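Local coordinates for Dbv8 protein (Nonomuraea, PDB 4MFZ) that binds decanoyl-CoA and probably transfers its long acyl chain to an amino group of a glycopeptide antibiotic, as a GNAT-family N-acyltransferase, at residues R149-E153 and A154-E158; L185-V189 and R190-Y194; Q304-E307 and E308-Q311. One frame throughout, in Å; residues are numbered along the deposited sequence.

Contacts 1 and 2 touch each other and share neighbours, whereas contact 3 stands apart on the surface, about 35 Å from contact 2 between centres. The first starts helix 153-160 and is partly buried; the second ends helix 182-192 and is buried, its leucines and valine closing on one another as the chain enters an outermost strand, 193-196. I151 CD1 packs against Y194 CE2 at 3.9 Å, and helix 130-148 lines both. In contact 3 a short 3-10 turn between helices 291-299 and 314-324 carries acidic side chains outside and leucines inside. A carboxylate-to-indole bond and a threonine-bound water mark contact 1; apolar packing around backbone bonds dominates the others, with one tyrosine hydroxyl in contact 2.

Contact 1 of 3, residues R149-E153 and A154-E158; sequences RDIPE and ATTWE
Two kinds of polar link tie E153 to W157, one turn further along the chain. In the backbone, W157 N donates to E153 O at 3.1 Å. Between the side chains, W157 NE1 reaches E153 OE2 at 3.2 Å. The oxygen lies at the edge of the indole, close to its plane, yet the N-H comes from above the carboxylate plane, the two planes being 57° apart. E153 CG is anti to the backbone N (chi1 -164°) and the chain bends at chi2, which brings the carboxylate alongside the ring. The stronger partner of OE2 is R143, in a salt bridge from helix 130-148, while R67 makes a cation-pi contact with W157.

P152 is the N-cap residue of helix 153-160: its carbonyl oxygen takes T156 N at 3.2 Å, and T155 N only weakly. D150, with positive phi, closes the preceding helix in a Schellman motif, leaving a very short link between the two helices.

One water joins I151 O, 2.7 Å away, to T156 OG1, a hydroxyl also bonded to H146.

Packing contacts are few. I151 CG2 makes a methyl-to-hydroxyl contact with T155 OG1 at 3.3 Å, and the apolar pair is P152 CB with T155 CG2 at 3.8 Å; F239 of helix 226-243 touches both I151 and T155.

Contact 2 of 3, residues L185-V189 and R190-Y194; sequences LTLLV and RGLVY
L187 lays its branched end over L192 at the helix end and V193, the first residue of the strand. Its CD1 meets L192 CD2 at 3.9 Å and its CD2 meets V193 CG2 at 4.0 Å, each pair crossing at about a right angle. With CG anti to the backbone N (chi1 -156°), and so beside the carbonyl carbon, chi2 of 65° sends CD1 to L192 and CD2 to V193. L188 adds its CB, 3.9 Å from V193 CB, so that the valine sits against two successive leucines. The aliphatic part of R190 runs past T186 O, with CB and CG both 3.5 Å from that oxygen, before the chain bends at chi3; its guanidinium approaches L187 CD1 obliquely and is held by H105 O.

The backbone closes the helix as a Schellman motif with G191, at positive phi, in the C-prime place. L192 N donates to L187 O at 3.2 Å, and G191 N donates to L188 O from well above the carbonyl plane. L188 O has a second donor in a water that also bonds V193 O, bridging helix end and strand start. Y194 OH then turns back to G191 O at 2.7 Å, which ties the ring's hydroxyl to the turn.

Apart from the partly exposed L187, the touching residues are buried. F135 of helix 130-148 packs on L188 and V189, L102 of helix 89-104 touches T186, V189 and R190, and the emerging strand 193-196 pairs with strand 199-205 through backbone hydrogen bonds between Y194 and Y201.

Contact 3 of 3, residues Q304-E307 and E308-Q311; sequences QPLE and ELPQ
From Q304 the backbone runs extended through P305, winds into a 3-10 turn at L306-E308 and opens again at L309. Two successive bonds of i to i+3 spacing hold the turn. E308 N donates to P305 O at 2.9 Å, and L309 N donates to L306 O at 3.2 Å; both donors lie well above the plane of the carbonyl they meet. L306 O also accepts from a water, which gives its other hydrogen to L309 O at 2.9 Å and so spans the exit of the turn.

L309 is the buried side chain here. Its CD2 folds back on the turn, 3.8 Å from L306 CD1 and 3.4 Å from L306 O, while CD1 points to the other partner, Q304 CG, at 3.7 Å. Q304 and L309 cross at about a right angle. CG of Q304 lies between its backbone N and carbonyl carbon (chi1 46°) and the chain bends at chi2, presenting the methylene to the leucine as the amide oxygen goes to N302 N. On the outer face E308 stretches beside the P305 ring, the two pointing the same way, with OE2 3.6 Å from P305 CD. Y301 touches both leucines, L323 and L324 of helix 314-324 meet L306, and F299 of helix 291-299 meets L309, so the apolar side of the turn lies against both helices.

The contact is therefore two-faced: backbone bonds set the turn and its leucines face the protein, whereas E307 and E308 are exposed residues. E307 OE2 and E308 OE2 are 5.9 Å apart and not in contact; if both groups are charged, each may mildly raise the pKa of the other.

Contact 1 of 3, residues R149-E153 and A154-E158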
ATOM      1  N   ARG A 149      -9.827   3.313 -19.349  1.00 25.39           N
ATOM      2  CA  ARG A 149     -10.665   2.229 -18.814  1.00 25.41           C
ATOM      3  C   ARG A 149     -12.052   2.690 -18.327  1.00 25.76           C
ATOM      4  O   ARG A 149     -12.818   1.882 -17.796  1.00 24.21           O
ATOM      5  CB  ARG A 149      -9.943   1.492 -17.672  1.00 26.36           C
ATOM      6  CG  ARG A 149      -8.711   0.720 -18.084  1.00 27.43           C
ATOM      7  CD  ARG A 149      -9.001  -0.079 -19.326  1.00 28.46           C
ATOM      8  NE  ARG A 149      -7.855  -0.877 -19.724  1.00 30.47           N
ATOM      9  CZ  ARG A 149      -7.786  -2.192 -19.585  1.00 31.37           C
ATOM     10  NH1 ARG A 149      -8.795  -2.868 -19.048  1.00 29.05           N
ATOM     11  NH2 ARG A 149      -6.712  -2.836 -20.017  1.00 31.51           N
ATOM     12  N   ASP A 150     -12.345   3.983 -18.497  1.00 25.63           N
ATOM     13  CA  ASP A 150     -13.584   4.616 -18.038  1.00 28.67           C
ATOM     14  C   ASP A 150     -13.829   4.492 -16.524  1.00 26.91           C
ATOM     15  O   ASP A 150     -14.977   4.435 -16.083  1.00 25.65           O
ATOM     16  CB  ASP A 150     -14.802   4.143 -18.871  1.00 32.26           C
ATOM     17  CG  ASP A 150     -14.729   4.618 -20.321  1.00 39.12           C
ATOM     18  OD1 ASP A 150     -14.633   5.853 -20.544  1.00 41.87           O
ATOM     19  OD2 ASP A 150     -14.742   3.767 -21.246  1.00 43.87           O
ATOM     20  N   ILE A 151     -12.749   4.463 -15.738  1.00 24.66           N
ATOM     21  CA  ILE A 151     -12.892   4.433 -14.287  1.00 24.38           C
ATOM     22  C   ILE A 151     -13.586   5.719 -13.878  1.00 23.42           C
ATOM     23  O   ILE A 151     -13.129   6.790 -14.232  1.00 24.93           O
ATOM     24  CB  ILE A 151     -11.540   4.332 -13.527  1.00 24.73           C
ATOM     25  CG1 ILE A 151     -10.641   3.238 -14.111  1.00 25.26           C
ATOM     26  CG2 ILE A 151     -11.783   4.129 -12.036  1.00 23.84           C
ATOM     27  CD1 ILE A 151     -11.114   1.813 -13.909  1.00 25.70           C
ATOM     28  N   PRO A 152     -14.688   5.624 -13.124  1.00 24.28           N
ATOM     29  CA  PRO A 152     -15.331   6.872 -12.682  1.00 23.99           C
ATOM     30  C   PRO A 152     -14.381   7.794 -11.873  1.00 24.64           C
ATOM     31  O   PRO A 152     -13.510   7.312 -11.164  1.00 25.12           O
ATOM     32  CB  PRO A 152     -16.489   6.372 -11.806  1.00 23.85           C
ATOM     33  CG  PRO A 152     -16.761   4.978 -12.302  1.00 25.34           C
ATOM     34  CD  PRO A 152     -15.379   4.432 -12.591  1.00 22.80           C
ATOM     35  N   GLU A 153     -14.574   9.109 -11.973  1.00 24.04           N
ATOM     36  CA  GLU A 153     -13.708  10.065 -11.296  1.00 24.52           C
ATOM     37  C   GLU A 153     -13.643   9.829  -9.769  1.00 23.61           C
ATOM     38  O   GLU A 153     -12.569   9.864  -9.175  1.00 23.93           O
ATOM     39  CB  GLU A 153     -14.145  11.497 -11.643  1.00 25.83           C
ATOM     40  CG  GLU A 153     -13.129  12.576 -11.320  1.00 28.13           C
ATOM     41  CD  GLU A 153     -11.854  12.531 -12.197  1.00 31.55           C
ATOM     42  OE1 GLU A 153     -11.772  11.789 -13.232  1.00 30.11           O
ATOM     43  OE2 GLU A 153     -10.906  13.275 -11.838  1.00 33.22           O
ATOM     44  N   ALA A 154     -14.788   9.558  -9.150  1.00 21.12           N
ATOM     45  CA  ALA A 154     -14.863   9.288  -7.720  1.00 19.98           C
ATOM     46  C   ALA A 154     -14.030   8.072  -7.281  1.00 19.14           C
ATOM     47  O   ALA A 154     -13.394   8.113  -6.219  1.00 18.13           O
ATOM     48  CB  ALA A 154     -16.312   9.095  -7.283  1.00 19.20           C
ATOM     49  N   THR A 155     -14.049   6.994  -8.056  1.00 17.57           N
ATOM     50  CA  THR A 155     -13.276   5.836  -7.627  1.00 19.94           C
ATOM     51  C   THR A 155     -11.764   6.051  -7.788  1.00 18.75           C
ATOM     52  O   THR A 155     -10.994   5.612  -6.947  1.00 19.12           O
ATOM     53  CB  THR A 155     -13.849   4.468  -8.105  1.00 21.34           C
ATOM     54  OG1 THR A 155     -12.949   3.779  -8.976  1.00 24.88           O
ATOM     55  CG2 THR A 155     -15.246   4.622  -8.684  1.00 21.80           C
ATOM     56  N   THR A 156     -11.356   6.800  -8.809  1.00 19.18           N
ATOM     57  CA  THR A 156      -9.955   7.241  -8.919  1.00 19.33           C
ATOM     58  C   THR A 156      -9.553   8.021  -7.641  1.00 20.32           C
ATOM     59  O   THR A 156      -8.564   7.664  -6.987  1.00 18.65           O
ATOM     60  CB  THR A 156      -9.739   8.129 -10.150  1.00 18.56           C
ATOM     61  OG1 THR A 156      -9.930   7.356 -11.343  1.00 20.39           O
ATOM     62  CG2 THR A 156      -8.351   8.752 -10.141  1.00 18.43           C
ATOM     63  N   TRP A 157     -10.315   9.063  -7.281  1.00 20.28           N
ATOM     64  CA  TRP A 157      -9.970   9.868  -6.077  1.00 21.79           C
ATOM     65  C   TRP A 157      -9.946   9.136  -4.773  1.00 21.36           C
ATOM     66  O   TRP A 157      -9.032   9.348  -3.976  1.00 21.24           O
ATOM     67  CB  TRP A 157     -10.683  11.234  -6.020  1.00 23.80           C
ATOM     68  CG  TRP A 157     -10.006  12.136  -7.033  1.00 27.01           C
ATOM     69  CD1 TRP A 157     -10.454  12.472  -8.301  1.00 28.13           C
ATOM     70  CD2 TRP A 157      -8.664  12.760  -6.926  1.00 27.91           C
ATOM     71  NE1 TRP A 157      -9.529  13.258  -8.959  1.00 30.44           N
ATOM     72  CE2 TRP A 157      -8.435  13.462  -8.191  1.00 29.72           C
ATOM     73  CE3 TRP A 157      -7.683  12.806  -5.943  1.00 29.39           C
ATOM     74  CZ2 TRP A 157      -7.274  14.176  -8.439  1.00 29.69           C
ATOM     75  CZ3 TRP A 157      -6.509  13.519  -6.204  1.00 29.20           C
ATOM     76  CH2 TRP A 157      -6.319  14.197  -7.423  1.00 31.78           C
ATOM     77  N   GLU A 158     -10.919   8.253  -4.554  1.00 21.43           N
ATOM     78  CA  GLU A 158     -10.960   7.400  -3.368  1.00 22.09           C
ATOM     79  C   GLU A 158      -9.803   6.384  -3.354  1.00 20.76           C
ATOM     80  O   GLU A 158      -9.269   6.034  -2.299  1.00 20.24           O
ATOM     81  CB  GLU A 158     -12.312   6.677  -3.296  1.00 25.54           C
ATOM     82  CG  GLU A 158     -12.461   5.728  -2.115  1.00 30.82           C
ATOM     83  CD  GLU A 158     -13.842   5.795  -1.473  1.00 37.83           C
ATOM     84  OE1 GLU A 158     -14.417   6.911  -1.434  1.00 42.58           O
ATOM     85  OE2 GLU A 158     -14.359   4.738  -1.027  1.00 34.21           O
TER
HETATM   86  O   HOH W   1     -10.915   8.137 -13.544  1.00 22.56           O

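Contact 2 of 3, residues L185-V189 and R190-Y194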
ATOM      1  N   LEU A 185       1.824   1.304  -2.635  1.00 16.62           N
ATOM      2  CA  LEU A 185       1.690   2.538  -3.422  1.00 17.19           C
ATOM      3  C   LEU A 185       2.097   2.322  -4.882  1.00 16.66           C
ATOM      4  O   LEU A 185       1.390   2.794  -5.776  1.00 15.33           O
ATOM      5  CB  LEU A 185       2.508   3.701  -2.851  1.00 18.42           C
ATOM      6  CG  LEU A 185       2.230   4.183  -1.431  1.00 20.88           C
ATOM      7  CD1 LEU A 185       3.246   5.268  -1.039  1.00 20.44           C
ATOM      8  CD2 LEU A 185       0.789   4.683  -1.340  1.00 20.75           C
ATOM      9  N   THR A 186       3.222   1.627  -5.104  1.00 15.16           N
ATOM     10  CA  THR A 186       3.694   1.287  -6.469  1.00 16.04           C
ATOM     11  C   THR A 186       2.659   0.519  -7.283  1.00 15.51           C
ATOM     12  O   THR A 186       2.306   0.923  -8.395  1.00 15.99           O
ATOM     13  CB  THR A 186       5.056   0.543  -6.446  1.00 16.18           C
ATOM     14  OG1 THR A 186       6.013   1.394  -5.848  1.00 16.83           O
ATOM     15  CG2 THR A 186       5.549   0.236  -7.825  1.00 17.54           C
ATOM     16  N   LEU A 187       2.151  -0.568  -6.725  1.00 15.76           N
ATOM     17  CA  LEU A 187       1.086  -1.325  -7.365  1.00 15.43           C
ATOM     18  C   LEU A 187      -0.180  -0.480  -7.684  1.00 14.91           C
ATOM     19  O   LEU A 187      -0.773  -0.602  -8.763  1.00 15.10           O
ATOM     20  CB  LEU A 187       0.741  -2.496  -6.464  1.00 16.41           C
ATOM     21  CG  LEU A 187       0.093  -3.700  -7.120  1.00 18.07           C
ATOM     22  CD1 LEU A 187       1.091  -4.339  -8.101  1.00 17.43           C
ATOM     23  CD2 LEU A 187      -0.324  -4.678  -6.020  1.00 18.07           C
ATOM     24  N   LEU A 188      -0.562   0.383  -6.754  1.00 14.52           N
ATOM     25  CA  LEU A 188      -1.750   1.227  -6.899  1.00 14.52           C
ATOM     26  C   LEU A 188      -1.549   2.274  -7.995  1.00 14.69           C
ATOM     27  O   LEU A 188      -2.410   2.468  -8.853  1.00 13.95           O
ATOM     28  CB  LEU A 188      -2.058   1.911  -5.573  1.00 14.24           C
ATOM     29  CG  LEU A 188      -3.337   2.778  -5.561  1.00 14.57           C
ATOM     30  CD1 LEU A 188      -3.974   2.745  -4.160  1.00 14.36           C
ATOM     31  CD2 LEU A 188      -2.999   4.189  -5.981  1.00 14.49           C
ATOM     32  N   VAL A 189      -0.392   2.926  -7.988  1.00 14.27           N
ATOM     33  CA  VAL A 189      -0.127   3.964  -8.974  1.00 14.83           C
ATOM     34  C   VAL A 189       0.211   3.417 -10.380  1.00 14.65           C
ATOM     35  O   VAL A 189       0.212   4.179 -11.352  1.00 13.80           O
ATOM     36  CB  VAL A 189       0.916   5.022  -8.476  1.00 15.34           C
ATOM     37  CG1 VAL A 189       2.320   4.674  -8.923  1.00 15.48           C
ATOM     38  CG2 VAL A 189       0.557   6.397  -9.021  1.00 15.99           C
ATOM     39  N   ARG A 190       0.464   2.109 -10.469  1.00 14.50           N
ATOM     40  CA  ARG A 190       0.501   1.403 -11.741  1.00 15.64           C
ATOM     41  C   ARG A 190      -0.871   0.911 -12.204  1.00 15.50           C
ATOM     42  O   ARG A 190      -0.933   0.079 -13.100  1.00 14.64           O
ATOM     43  CB  ARG A 190       1.426   0.194 -11.677  1.00 16.25           C
ATOM     44  CG  ARG A 190       2.905   0.473 -11.849  1.00 17.35           C
ATOM     45  CD  ARG A 190       3.690  -0.837 -11.694  1.00 17.88           C
ATOM     46  NE  ARG A 190       3.440  -1.711 -12.825  1.00 18.64           N
ATOM     47  CZ  ARG A 190       3.051  -2.983 -12.768  1.00 17.84           C
ATOM     48  NH1 ARG A 190       2.920  -3.608 -11.620  1.00 17.10           N
ATOM     49  NH2 ARG A 190       2.813  -3.627 -13.908  1.00 17.32           N
ATOM     50  N   GLY A 191      -1.960   1.406 -11.599  1.00 15.58           N
ATOM     51  CA  GLY A 191      -3.317   1.124 -12.105  1.00 15.54           C
ATOM     52  C   GLY A 191      -3.826  -0.269 -11.800  1.00 15.89           C
ATOM     53  O   GLY A 191      -4.721  -0.756 -12.470  1.00 16.99           O
ATOM     54  N   LEU A 192      -3.283  -0.895 -10.768  1.00 16.27           N
ATOM     55  CA  LEU A 192      -3.588  -2.294 -10.413  1.00 17.32           C
ATOM     56  C   LEU A 192      -4.320  -2.478  -9.069  1.00 16.64           C
ATOM     57  O   LEU A 192      -4.518  -3.622  -8.613  1.00 16.31           O
ATOM     58  CB  LEU A 192      -2.272  -3.105 -10.345  1.00 17.54           C
ATOM     59  CG  LEU A 192      -1.888  -3.978 -11.554  1.00 19.93           C
ATOM     60  CD1 LEU A 192      -2.445  -3.436 -12.849  1.00 19.00           C
ATOM     61  CD2 LEU A 192      -0.383  -4.248 -11.706  1.00 19.67           C
ATOM     62  N   VAL A 193      -4.659  -1.375  -8.410  1.00 15.39           N
ATOM     63  CA  VAL A 193      -5.427  -1.453  -7.144  1.00 15.22           C
ATOM     64  C   VAL A 193      -6.581  -0.471  -7.256  1.00 14.94           C
ATOM     65  O   VAL A 193      -6.379   0.680  -7.666  1.00 14.33           O
ATOM     66  CB  VAL A 193      -4.563  -1.115  -5.883  1.00 15.15           C
ATOM     67  CG1 VAL A 193      -5.377  -1.235  -4.587  1.00 14.52           C
ATOM     68  CG2 VAL A 193      -3.314  -2.020  -5.792  1.00 14.44           C
ATOM     69  N   TYR A 194      -7.777  -0.922  -6.898  1.00 14.70           N
ATOM     70  CA  TYR A 194      -8.986  -0.051  -6.863  1.00 14.81           C
ATOM     71  C   TYR A 194      -9.650  -0.134  -5.515  1.00 14.98           C
ATOM     72  O   TYR A 194      -9.807  -1.210  -4.975  1.00 14.37           O
ATOM     73  CB  TYR A 194      -9.950  -0.414  -8.024  1.00 14.87           C
ATOM     74  CG  TYR A 194      -9.210  -0.168  -9.295  1.00 14.79           C
ATOM     75  CD1 TYR A 194      -8.288  -1.118  -9.797  1.00 15.01           C
ATOM     76  CD2 TYR A 194      -9.286   1.076  -9.912  1.00 15.22           C
ATOM     77  CE1 TYR A 194      -7.510  -0.825 -10.927  1.00 15.36           C
ATOM     78  CE2 TYR A 194      -8.535   1.357 -11.036  1.00 15.50           C
ATOM     79  CZ  TYR A 194      -7.663   0.420 -11.536  1.00 15.03           C
ATOM     80  OH  TYR A 194      -6.916   0.782 -12.635  1.00 16.42           O
TER
HETATM   81  O   HOH W   2      -5.133   2.279  -9.558  1.00 19.41           O

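Contact 3 of 3, residues Q304-E307 and E308-Q311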
ATOM      1  N   GLN A 304       8.162  -1.320  21.614  1.00 36.72           N
ATOM      2  CA  GLN A 304       7.987  -0.876  23.023  1.00 38.04           C
ATOM      3  C   GLN A 304       7.597  -2.036  23.958  1.00 36.70           C
ATOM      4  O   GLN A 304       7.106  -3.065  23.491  1.00 37.29           O
ATOM      5  CB  GLN A 304       7.041   0.332  23.169  1.00 39.73           C
ATOM      6  CG  GLN A 304       5.738   0.270  22.403  1.00 40.81           C
ATOM      7  CD  GLN A 304       5.909   0.618  20.933  1.00 42.89           C
ATOM      8  OE1 GLN A 304       5.357  -0.049  20.066  1.00 42.24           O
ATOM      9  NE2 GLN A 304       6.701   1.647  20.646  1.00 45.07           N
ATOM     10  N   PRO A 305       7.865  -1.899  25.270  1.00 36.17           N
ATOM     11  CA  PRO A 305       7.431  -2.973  26.179  1.00 35.88           C
ATOM     12  C   PRO A 305       5.919  -3.207  26.093  1.00 33.96           C
ATOM     13  O   PRO A 305       5.147  -2.245  26.027  1.00 33.19           O
ATOM     14  CB  PRO A 305       7.810  -2.436  27.568  1.00 35.56           C
ATOM     15  CG  PRO A 305       8.952  -1.494  27.299  1.00 37.51           C
ATOM     16  CD  PRO A 305       8.632  -0.851  25.977  1.00 35.94           C
ATOM     17  N   LEU A 306       5.518  -4.475  26.093  1.00 32.25           N
ATOM     18  CA  LEU A 306       4.118  -4.851  25.979  1.00 34.84           C
ATOM     19  C   LEU A 306       3.175  -4.181  26.968  1.00 36.70           C
ATOM     20  O   LEU A 306       2.058  -3.818  26.588  1.00 36.51           O
ATOM     21  CB  LEU A 306       3.957  -6.374  26.017  1.00 36.12           C
ATOM     22  CG  LEU A 306       3.716  -7.094  24.683  1.00 36.71           C
ATOM     23  CD1 LEU A 306       4.531  -6.514  23.532  1.00 38.58           C
ATOM     24  CD2 LEU A 306       3.930  -8.600  24.810  1.00 34.08           C
ATOM     25  N   GLU A 307       3.618  -3.991  28.214  1.00 37.17           N
ATOM     26  CA  GLU A 307       2.789  -3.365  29.264  1.00 38.78           C
ATOM     27  C   GLU A 307       2.558  -1.876  29.022  1.00 38.52           C
ATOM     28  O   GLU A 307       1.678  -1.256  29.627  1.00 37.51           O
ATOM     29  CB  GLU A 307       3.383  -3.604  30.661  1.00 42.39           C
ATOM     30  CG  GLU A 307       4.773  -3.031  30.899  1.00 47.83           C
ATOM     31  CD  GLU A 307       5.895  -3.943  30.401  1.00 54.19           C
ATOM     32  OE1 GLU A 307       5.620  -4.935  29.677  1.00 55.65           O
ATOM     33  OE2 GLU A 307       7.073  -3.670  30.739  1.00 55.84           O
ATOM     34  N   GLU A 308       3.343  -1.313  28.113  1.00 39.18           N
ATOM     35  CA  GLU A 308       3.227   0.091  27.729  1.00 38.56           C
ATOM     36  C   GLU A 308       2.139   0.328  26.674  1.00 36.90           C
ATOM     37  O   GLU A 308       1.738   1.471  26.451  1.00 36.28           O
ATOM     38  CB  GLU A 308       4.563   0.535  27.153  1.00 42.86           C
ATOM     39  CG  GLU A 308       4.989   1.940  27.493  1.00 47.41           C
ATOM     40  CD  GLU A 308       6.484   2.106  27.310  1.00 53.08           C
ATOM     41  OE1 GLU A 308       6.894   2.624  26.245  1.00 55.36           O
ATOM     42  OE2 GLU A 308       7.245   1.678  28.211  1.00 55.22           O
ATOM     43  N   LEU A 309       1.685  -0.739  26.001  1.00 34.39           N
ATOM     44  CA  LEU A 309       0.701  -0.601  24.899  1.00 32.84           C
ATOM     45  C   LEU A 309      -0.696  -0.173  25.386  1.00 31.98           C
ATOM     46  O   LEU A 309      -1.073  -0.467  26.525  1.00 29.96           O
ATOM     47  CB  LEU A 309       0.587  -1.891  24.081  1.00 30.86           C
ATOM     48  CG  LEU A 309       1.507  -2.204  22.893  1.00 31.38           C
ATOM     49  CD1 LEU A 309       2.260  -0.994  22.337  1.00 28.85           C
ATOM     50  CD2 LEU A 309       2.459  -3.338  23.232  1.00 31.02           C
ATOM     51  N   PRO A 310      -1.467   0.534  24.526  1.00 32.39           N
ATOM     52  CA  PRO A 310      -2.837   0.875  24.942  1.00 31.96           C
ATOM     53  C   PRO A 310      -3.701  -0.376  25.172  1.00 31.57           C
ATOM     54  O   PRO A 310      -3.514  -1.401  24.496  1.00 30.54           O
ATOM     55  CB  PRO A 310      -3.371   1.720  23.779  1.00 31.21           C
ATOM     56  CG  PRO A 310      -2.464   1.415  22.627  1.00 30.71           C
ATOM     57  CD  PRO A 310      -1.118   1.137  23.225  1.00 30.65           C
ATOM     58  N   GLN A 311      -4.608  -0.295  26.144  1.00 28.72           N
ATOM     59  CA  GLN A 311      -5.438  -1.433  26.519  1.00 29.91           C
ATOM     60  C   GLN A 311      -6.922  -1.051  26.604  1.00 31.23           C
ATOM     61  O   GLN A 311      -7.594  -1.438  27.559  1.00 33.54           O
ATOM     62  CB  GLN A 311      -4.989  -1.987  27.873  1.00 28.73           C
ATOM     63  CG  GLN A 311      -3.628  -2.639  27.872  1.00 31.30           C
ATOM     64  CD  GLN A 311      -3.658  -3.994  27.196  1.00 32.32           C
ATOM     65  OE1 GLN A 311      -3.409  -4.110  25.985  1.00 33.21           O
ATOM     66  NE2 GLN A 311      -3.979  -5.023  27.965  1.00 28.74           N
TER
HETATM   67  O   HOH W   3      -0.508  -3.159  27.462  1.00 32.52           O